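Local coordinates for major Capsid Protein VP1 (Chimpanzee polyomavirus Bob, PDB 6Y9I), which forms the outer shell of a polyomavirus capsid as pentamers and, as in related viruses, probably binds glycan receptors on the host cell, at residues 22-27 against 253-258; 96-101 against 277-282. All coordinates share one frame; numbering follows the deposited sequence.

Interaction 1 (22-27 against 253-258). With MG (magnesium ion), chain F.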
ATOM      1  N   ILE A  22       3.173   2.060  33.605  1.00 28.19           N
ATOM      2  CA  ILE A  22       3.648   0.675  33.843  1.00 29.73           C
ATOM      3  C   ILE A  22       4.254   0.186  32.525  1.00 27.30           C
ATOM      4  O   ILE A  22       3.841   0.648  31.478  1.00 26.16           O
ATOM      5  CB  ILE A  22       2.546  -0.238  34.413  1.00 34.71           C
ATOM      6  CG1 ILE A  22       1.489  -0.571  33.369  1.00 38.19           C
ATOM      7  CG2 ILE A  22       1.933   0.352  35.677  1.00 36.70           C
ATOM      8  CD1 ILE A  22       1.836  -1.804  32.544  1.00 43.00           C
ATOM      9  N   GLU A  23       5.272  -0.645  32.613  1.00 26.57           N
ATOM     10  CA  GLU A  23       5.962  -1.175  31.415  1.00 28.25           C
ATOM     11  C   GLU A  23       6.129  -2.686  31.605  1.00 28.96           C
ATOM     12  O   GLU A  23       6.263  -3.134  32.746  1.00 26.36           O
ATOM     13  CB  GLU A  23       7.194  -0.323  31.109  1.00 32.71           C
ATOM     14  CG  GLU A  23       8.425  -0.591  31.946  1.00 39.93           C
ATOM     15  CD  GLU A  23       9.646   0.216  31.507  1.00 46.26           C
ATOM     16  OE1 GLU A  23      10.729  -0.005  32.103  1.00 53.66           O
ATOM     17  OE2 GLU A  23       9.526   1.051  30.551  1.00 43.92           O
ATOM     18  N   LEU A  24       5.981  -3.444  30.522  1.00 25.84           N
ATOM     19  CA  LEU A  24       6.224  -4.897  30.538  1.00 28.18           C
ATOM     20  C   LEU A  24       6.416  -5.411  29.115  1.00 27.57           C
ATOM     21  O   LEU A  24       6.125  -4.680  28.138  1.00 23.53           O
ATOM     22  CB  LEU A  24       5.091  -5.635  31.242  1.00 32.41           C
ATOM     23  CG  LEU A  24       3.756  -5.710  30.509  1.00 35.79           C
ATOM     24  CD1 LEU A  24       3.016  -6.953  30.955  1.00 39.34           C
ATOM     25  CD2 LEU A  24       2.927  -4.465  30.755  1.00 35.37           C
ATOM     26  N   TYR A  25       6.976  -6.607  29.045  1.00 25.19           N
ATOM     27  CA  TYR A  25       7.162  -7.390  27.806  1.00 25.47           C
ATOM     28  C   TYR A  25       6.225  -8.572  27.883  1.00 26.65           C
ATOM     29  O   TYR A  25       6.072  -9.121  29.007  1.00 24.14           O
ATOM     30  CB  TYR A  25       8.591  -7.898  27.676  1.00 28.14           C
ATOM     31  CG  TYR A  25       9.497  -6.965  26.935  1.00 29.92           C
ATOM     32  CD1 TYR A  25       9.315  -6.745  25.581  1.00 33.20           C
ATOM     33  CD2 TYR A  25      10.539  -6.318  27.574  1.00 34.16           C
ATOM     34  CE1 TYR A  25      10.157  -5.908  24.874  1.00 31.42           C
ATOM     35  CE2 TYR A  25      11.384  -5.466  26.884  1.00 33.85           C
ATOM     36  CZ  TYR A  25      11.196  -5.272  25.525  1.00 35.05           C
ATOM     37  OH  TYR A  25      12.022  -4.453  24.813  1.00 34.35           O
ATOM     38  N   LEU A  26       5.598  -8.913  26.759  1.00 25.12           N
ATOM     39  CA  LEU A  26       5.005 -10.259  26.562  1.00 23.89           C
ATOM     40  C   LEU A  26       5.887 -11.004  25.568  1.00 26.41           C
ATOM     41  O   LEU A  26       6.087 -10.519  24.423  1.00 23.38           O
ATOM     42  CB  LEU A  26       3.556 -10.159  26.089  1.00 25.00           C
ATOM     43  CG  LEU A  26       2.588  -9.533  27.094  1.00 25.32           C
ATOM     44  CD1 LEU A  26       1.200  -9.378  26.488  1.00 24.75           C
ATOM     45  CD2 LEU A  26       2.516 -10.361  28.372  1.00 26.39           C
ATOM     46  N   GLU A  27       6.417 -12.130  26.020  1.00 26.18           N
ATOM     47  CA  GLU A  27       7.235 -13.023  25.177  1.00 28.08           C
ATOM     48  C   GLU A  27       6.273 -13.787  24.273  1.00 26.48           C
ATOM     49  O   GLU A  27       5.131 -14.046  24.662  1.00 26.24           O
ATOM     50  CB  GLU A  27       8.115 -13.891  26.062  1.00 28.54           C
ATOM     51  CG  GLU A  27       9.255 -13.096  26.680  1.00 32.23           C
ATOM     52  CD  GLU A  27      10.475 -13.882  27.112  1.00 35.14           C
ATOM     53  OE1 GLU A  27      10.780 -13.834  28.312  1.00 39.90           O
ATOM     54  OE2 GLU A  27      11.160 -14.479  26.248  1.00 33.93           O
ATOM     55  N   LEU A 253      -4.242  -4.120  35.527  1.00 24.67           N
ATOM     56  CA  LEU A 253      -4.155  -3.779  34.092  1.00 23.52           C
ATOM     57  C   LEU A 253      -3.887  -5.074  33.314  1.00 24.78           C
ATOM     58  O   LEU A 253      -2.941  -5.777  33.647  1.00 26.44           O
ATOM     59  CB  LEU A 253      -3.019  -2.781  33.882  1.00 24.61           C
ATOM     60  CG  LEU A 253      -2.866  -2.292  32.440  1.00 24.85           C
ATOM     61  CD1 LEU A 253      -4.077  -1.487  32.004  1.00 25.36           C
ATOM     62  CD2 LEU A 253      -1.599  -1.480  32.330  1.00 29.29           C
ATOM     63  N   PHE A 254      -4.655  -5.329  32.273  1.00 22.87           N
ATOM     64  CA  PHE A 254      -4.540  -6.566  31.467  1.00 23.21           C
ATOM     65  C   PHE A 254      -4.015  -6.175  30.095  1.00 20.77           C
ATOM     66  O   PHE A 254      -4.665  -5.348  29.418  1.00 19.80           O
ATOM     67  CB  PHE A 254      -5.902  -7.253  31.430  1.00 26.28           C
ATOM     68  CG  PHE A 254      -6.429  -7.607  32.799  1.00 28.00           C
ATOM     69  CD1 PHE A 254      -6.904  -6.623  33.648  1.00 29.80           C
ATOM     70  CD2 PHE A 254      -6.413  -8.919  33.249  1.00 32.36           C
ATOM     71  CE1 PHE A 254      -7.363  -6.944  34.919  1.00 31.57           C
ATOM     72  CE2 PHE A 254      -6.872  -9.238  34.518  1.00 30.16           C
ATOM     73  CZ  PHE A 254      -7.356  -8.251  35.342  1.00 32.35           C
ATOM     74  N   VAL A 255      -2.876  -6.741  29.709  1.00 22.29           N
ATOM     75  CA  VAL A 255      -2.284  -6.549  28.353  1.00 21.16           C
ATOM     76  C   VAL A 255      -2.290  -7.904  27.656  1.00 20.83           C
ATOM     77  O   VAL A 255      -2.170  -8.961  28.334  1.00 22.43           O
ATOM     78  CB  VAL A 255      -0.892  -5.885  28.379  1.00 23.97           C
ATOM     79  CG1 VAL A 255      -0.957  -4.504  29.023  1.00 27.76           C
ATOM     80  CG2 VAL A 255       0.141  -6.719  29.115  1.00 27.36           C
ATOM     81  N   SER A 256      -2.553  -7.870  26.360  1.00 21.70           N
ATOM     82  CA  SER A 256      -2.707  -9.074  25.509  1.00 20.37           C
ATOM     83  C   SER A 256      -1.977  -8.793  24.214  1.00 19.23           C
ATOM     84  O   SER A 256      -1.909  -7.595  23.810  1.00 19.72           O
ATOM     85  CB  SER A 256      -4.160  -9.424  25.268  1.00 20.93           C
ATOM     86  OG  SER A 256      -4.903  -9.367  26.460  1.00 27.76           O
ATOM     87  N   ALA A 257      -1.390  -9.828  23.626  1.00 21.90           N
ATOM     88  CA  ALA A 257      -0.658  -9.697  22.352  1.00 22.95           C
ATOM     89  C   ALA A 257      -0.650 -11.018  21.587  1.00 22.33           C
ATOM     90  O   ALA A 257      -0.777 -12.111  22.171  1.00 20.56           O
ATOM     91  CB  ALA A 257       0.743  -9.195  22.595  1.00 23.21           C
ATOM     92  N   ALA A 258      -0.484 -10.888  20.282  1.00 22.35           N
ATOM     93  CA  ALA A 258      -0.122 -11.970  19.342  1.00 24.18           C
ATOM     94  C   ALA A 258       0.716 -11.343  18.233  1.00 22.73           C
ATOM     95  O   ALA A 258       0.247 -10.374  17.678  1.00 23.82           O
ATOM     96  CB  ALA A 258      -1.353 -12.623  18.802  1.00 24.73           C
TER
HETATM   97 MG    MG F 401      13.128 -13.858  29.094  1.00 39.92          MG
HETATM   98  O   HOH W   1      13.500 -15.443  27.191  1.00 24.10           O
HETATM   99  O   HOH W   2      15.234 -14.323  29.760  1.00 40.64           O
HETATM  100  O   HOH W   3      12.319 -12.728  30.692  1.00 47.17           O

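Interaction 2 (96-101 against 277-282)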
ATOM      1  N   THR A  96       3.550   0.845  22.286  1.00 21.28           N
ATOM      2  CA  THR A  96       3.781  -0.599  22.118  1.00 22.21           C
ATOM      3  C   THR A  96       4.757  -0.782  20.961  1.00 22.39           C
ATOM      4  O   THR A  96       4.743   0.019  20.006  1.00 20.66           O
ATOM      5  CB  THR A  96       2.454  -1.363  22.022  1.00 22.51           C
ATOM      6  OG1 THR A  96       2.790  -2.744  22.052  1.00 23.29           O
ATOM      7  CG2 THR A  96       1.669  -1.052  20.767  1.00 23.51           C
ATOM      8  N   GLU A  97       5.586  -1.800  21.056  1.00 19.93           N
ATOM      9  CA  GLU A  97       6.637  -2.031  20.063  1.00 22.45           C
ATOM     10  C   GLU A  97       6.872  -3.526  19.928  1.00 21.18           C
ATOM     11  O   GLU A  97       6.965  -4.208  20.964  1.00 19.70           O
ATOM     12  CB  GLU A  97       7.914  -1.353  20.534  1.00 25.60           C
ATOM     13  CG  GLU A  97       9.052  -1.575  19.596  1.00 29.60           C
ATOM     14  CD  GLU A  97       9.311  -0.364  18.742  1.00 36.66           C
ATOM     15  OE1 GLU A  97       8.321   0.164  18.169  1.00 41.31           O
ATOM     16  OE2 GLU A  97      10.495   0.055  18.691  1.00 40.28           O
ATOM     17  N   ILE A  98       6.969  -4.012  18.691  1.00 21.55           N
ATOM     18  CA  ILE A  98       7.517  -5.364  18.410  1.00 21.67           C
ATOM     19  C   ILE A  98       9.038  -5.277  18.467  1.00 21.14           C
ATOM     20  O   ILE A  98       9.651  -4.534  17.656  1.00 21.36           O
ATOM     21  CB  ILE A  98       7.029  -5.865  17.047  1.00 22.58           C
ATOM     22  CG1 ILE A  98       5.509  -5.877  16.977  1.00 23.90           C
ATOM     23  CG2 ILE A  98       7.626  -7.218  16.692  1.00 22.90           C
ATOM     24  CD1 ILE A  98       4.986  -5.856  15.565  1.00 25.84           C
ATOM     25  N   VAL A  99       9.657  -6.053  19.337  1.00 20.79           N
ATOM     26  CA  VAL A  99      11.130  -5.958  19.553  1.00 22.31           C
ATOM     27  C   VAL A  99      11.848  -7.088  18.828  1.00 21.07           C
ATOM     28  O   VAL A  99      11.362  -8.237  18.882  1.00 24.34           O
ATOM     29  CB  VAL A  99      11.493  -5.943  21.052  1.00 26.05           C
ATOM     30  CG1 VAL A  99      12.992  -5.916  21.241  1.00 27.36           C
ATOM     31  CG2 VAL A  99      10.887  -4.726  21.722  1.00 28.21           C
ATOM     32  N   GLY A 100      12.953  -6.755  18.166  1.00 22.00           N
ATOM     33  CA  GLY A 100      13.826  -7.713  17.468  1.00 21.13           C
ATOM     34  C   GLY A 100      13.491  -7.862  15.992  1.00 20.54           C
ATOM     35  O   GLY A 100      13.841  -8.897  15.412  1.00 22.27           O
ATOM     36  N   ILE A 101      12.913  -6.832  15.365  1.00 21.66           N
ATOM     37  CA  ILE A 101      12.467  -6.871  13.945  1.00 21.19           C
ATOM     38  C   ILE A 101      13.688  -7.081  13.044  1.00 21.47           C
ATOM     39  O   ILE A 101      13.581  -7.828  12.059  1.00 21.91           O
ATOM     40  CB  ILE A 101      11.654  -5.608  13.606  1.00 20.82           C
ATOM     41  CG1 ILE A 101      10.288  -5.688  14.295  1.00 20.86           C
ATOM     42  CG2 ILE A 101      11.560  -5.390  12.093  1.00 20.99           C
ATOM     43  CD1 ILE A 101       9.444  -4.406  14.234  1.00 20.64           C
ATOM     44  N   LEU A 277       7.670 -12.621  17.739  1.00 19.87           N
ATOM     45  CA  LEU A 277       8.602 -11.713  18.442  1.00 20.73           C
ATOM     46  C   LEU A 277       7.932 -11.188  19.703  1.00 21.96           C
ATOM     47  O   LEU A 277       6.711 -11.114  19.805  1.00 21.40           O
ATOM     48  CB  LEU A 277       9.033 -10.576  17.511  1.00 22.22           C
ATOM     49  CG  LEU A 277       9.916 -11.007  16.346  1.00 22.39           C
ATOM     50  CD1 LEU A 277      10.188  -9.865  15.374  1.00 23.80           C
ATOM     51  CD2 LEU A 277      11.214 -11.593  16.858  1.00 23.10           C
ATOM     52  N   PRO A 278       8.746 -10.823  20.714  1.00 23.21           N
ATOM     53  CA  PRO A 278       8.231 -10.194  21.926  1.00 22.59           C
ATOM     54  C   PRO A 278       7.678  -8.791  21.645  1.00 22.38           C
ATOM     55  O   PRO A 278       8.169  -8.094  20.727  1.00 20.86           O
ATOM     56  CB  PRO A 278       9.449 -10.108  22.853  1.00 22.13           C
ATOM     57  CG  PRO A 278      10.668 -10.279  21.973  1.00 25.28           C
ATOM     58  CD  PRO A 278      10.210 -10.968  20.711  1.00 23.36           C
ATOM     59  N   ARG A 279       6.690  -8.405  22.444  1.00 22.65           N
ATOM     60  CA  ARG A 279       6.008  -7.100  22.377  1.00 20.98           C
ATOM     61  C   ARG A 279       6.218  -6.355  23.710  1.00 21.55           C
ATOM     62  O   ARG A 279       5.963  -6.893  24.817  1.00 21.09           O
ATOM     63  CB  ARG A 279       4.519  -7.239  22.042  1.00 21.56           C
ATOM     64  CG  ARG A 279       3.803  -5.894  21.995  1.00 20.75           C
ATOM     65  CD  ARG A 279       2.373  -5.975  21.507  1.00 20.61           C
ATOM     66  NE  ARG A 279       2.275  -6.226  20.063  1.00 19.80           N
ATOM     67  CZ  ARG A 279       2.378  -5.302  19.128  1.00 20.86           C
ATOM     68  NH1 ARG A 279       2.581  -4.033  19.455  1.00 20.77           N
ATOM     69  NH2 ARG A 279       2.235  -5.639  17.859  1.00 21.90           N
ATOM     70  N   TYR A 280       6.690  -5.128  23.607  1.00 22.11           N
ATOM     71  CA  TYR A 280       6.794  -4.194  24.743  1.00 21.11           C
ATOM     72  C   TYR A 280       5.516  -3.363  24.856  1.00 22.38           C
ATOM     73  O   TYR A 280       4.973  -2.912  23.823  1.00 18.85           O
ATOM     74  CB  TYR A 280       7.988  -3.281  24.517  1.00 21.48           C
ATOM     75  CG  TYR A 280       8.089  -2.172  25.517  1.00 22.06           C
ATOM     76  CD1 TYR A 280       8.689  -2.372  26.752  1.00 21.44           C
ATOM     77  CD2 TYR A 280       7.629  -0.917  25.189  1.00 22.86           C
ATOM     78  CE1 TYR A 280       8.770  -1.335  27.663  1.00 22.74           C
ATOM     79  CE2 TYR A 280       7.728   0.134  26.078  1.00 25.86           C
ATOM     80  CZ  TYR A 280       8.329  -0.079  27.301  1.00 23.62           C
ATOM     81  OH  TYR A 280       8.396   0.982  28.130  1.00 28.35           O
ATOM     82  N   PHE A 281       5.162  -3.004  26.086  1.00 20.96           N
ATOM     83  CA  PHE A 281       4.042  -2.089  26.403  1.00 21.41           C
ATOM     84  C   PHE A 281       4.503  -1.067  27.441  1.00 22.75           C
ATOM     85  O   PHE A 281       5.121  -1.455  28.462  1.00 24.27           O
ATOM     86  CB  PHE A 281       2.881  -2.839  27.055  1.00 21.71           C
ATOM     87  CG  PHE A 281       2.157  -3.833  26.190  1.00 22.13           C
ATOM     88  CD1 PHE A 281       2.697  -5.090  25.959  1.00 21.28           C
ATOM     89  CD2 PHE A 281       0.900  -3.539  25.672  1.00 22.53           C
ATOM     90  CE1 PHE A 281       2.010  -6.015  25.196  1.00 19.84           C
ATOM     91  CE2 PHE A 281       0.207  -4.482  24.920  1.00 21.46           C
ATOM     92  CZ  PHE A 281       0.773  -5.706  24.684  1.00 20.02           C
ATOM     93  N   LYS A 282       4.203   0.197  27.198  1.00 23.95           N
ATOM     94  CA  LYS A 282       4.243   1.246  28.239  1.00 24.17           C
ATOM     95  C   LYS A 282       2.866   1.885  28.252  1.00 25.62           C
ATOM     96  O   LYS A 282       2.462   2.452  27.216  1.00 26.00           O
ATOM     97  CB  LYS A 282       5.335   2.273  27.955  1.00 25.47           C
ATOM     98  CG  LYS A 282       5.475   3.373  28.997  1.00 30.84           C
ATOM     99  CD  LYS A 282       6.284   4.574  28.517  1.00 36.68           C
ATOM    100  CE  LYS A 282       7.458   4.235  27.616  1.00 42.47           C
ATOM    101  NZ  LYS A 282       8.390   5.378  27.466  1.00 45.73           N
TER

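Interaction 1 (22-27 against 253-258)
Leu24 and Val255 reach toward each other tip to tip, Leu24 CD1 lying 3.4 Å from Val255 CG2. This is one of four apolar meetings between two strands that run roughly the same way, 35° apart, with their axes 8.3 Å from each other at the closest. At one end Ile22 and Leu253 cross obliquely: Leu253 CD2 sits against Ile22 CG1 at 3.4 Å and is almost as near CD1, tighter than usual van der Waals contact, as is the Leu24 pair. Ile22 CG1 lies between its own backbone N and carbonyl carbon (chi1 72°), which turns that branch to Leu253. At the other end the CD1 methyl of Leu26 touches both Val255 CG2 and Ala257 CB, each at 3.9 Å.

The polar chemistry lies beyond this apolar row. Glu27 OE1 binds a magnesium ion at 2.5 Å, while Glu27 OE2 accepts from a water on the same metal; Leu183 O of a neighbouring subunit is another ligand, so the ion bridges two VP1 chains.

Leu24 and Leu26 also touch Ala70 of strand 68-73, and Phe281 packs against Leu26 and Val255, placing the contact in the apolar interior between strands 8-26 and 252-265, each of which pairs with strand 272-291.

Interaction 2 (96-101 against 277-282)
Leu277 meets Ile98, Val99 and Gly100 just where two antiparallel strands of the VP1 jelly-roll beta-sandwich part company. Its CB lies 3.7 Å from Ile98 CG2, the two side chains crossing at about a right angle, and its CD1 reaches on to the Gly100 carbonyl. The ring of Pro278 brings CD against Val99 O, an oxygen buried here without a polar partner. Pro278 O, in turn, takes a nearly straight bond from Val99 N (2.9 Å, 175° at the hydrogen), carrying the backbone pairing one step past the end of strand 87-98.

Arg279 and Ile98 form a non-hydrogen-bonded pair. The arginine chain leaves fully extended and then bends at chi3 (-73°), which swings the guanidinium back over the partner strand. Ile98 CG1 lies over one face of that group, 3.4 Å from NH2, while NH1 donates almost in the guanidinium plane to Thr96 OG1. Asp259 takes NH2 in a salt bridge, so the group is held from two directions and its rotation is probably restricted.

Tyr280 and Glu97 make the hydrogen-bonded pair, Tyr280 N giving to Glu97 O at 2.8 Å and Glu97 N returning to Tyr280 O. Their polar ends go elsewhere: the Tyr280 hydroxyl to Glu23, the Glu97 carboxylate to Thr231 and to Tyr214 of a neighbouring subunit. Phe281, paired with Thr96, has the threonine oxygen above the centre of one ring face, 4.1 Å from its plane.

That oxygen links side chain to backbone: Thr96 OG1 accepts from Arg279 and donates to Tyr280 O at 2.8 Å, arriving from the opposite face of the carbonyl plane to Glu97 N.

How the interactions relate
The two interactions lie with their centres about 9 Å apart in the same antiparallel sheet, and strand 272-291 joins them: it pairs with 8-26, with 252-265 and with 87-98. Along the chain the segments alternate, 22-27, 96-101, 253-258, 277-282, so the core is built from distant parts of the sequence. Direct links include the bond from Phe281 N to Leu24 O (2.8 Å), packing of Ser256 O against Phe281 CZ (3.4 Å), and packing of Tyr25 on Val99. Both interactions also touch a neighbouring subunit, around Pro206 and Ser207, tying the sandwich core to the contacts between subunits of the pentamer.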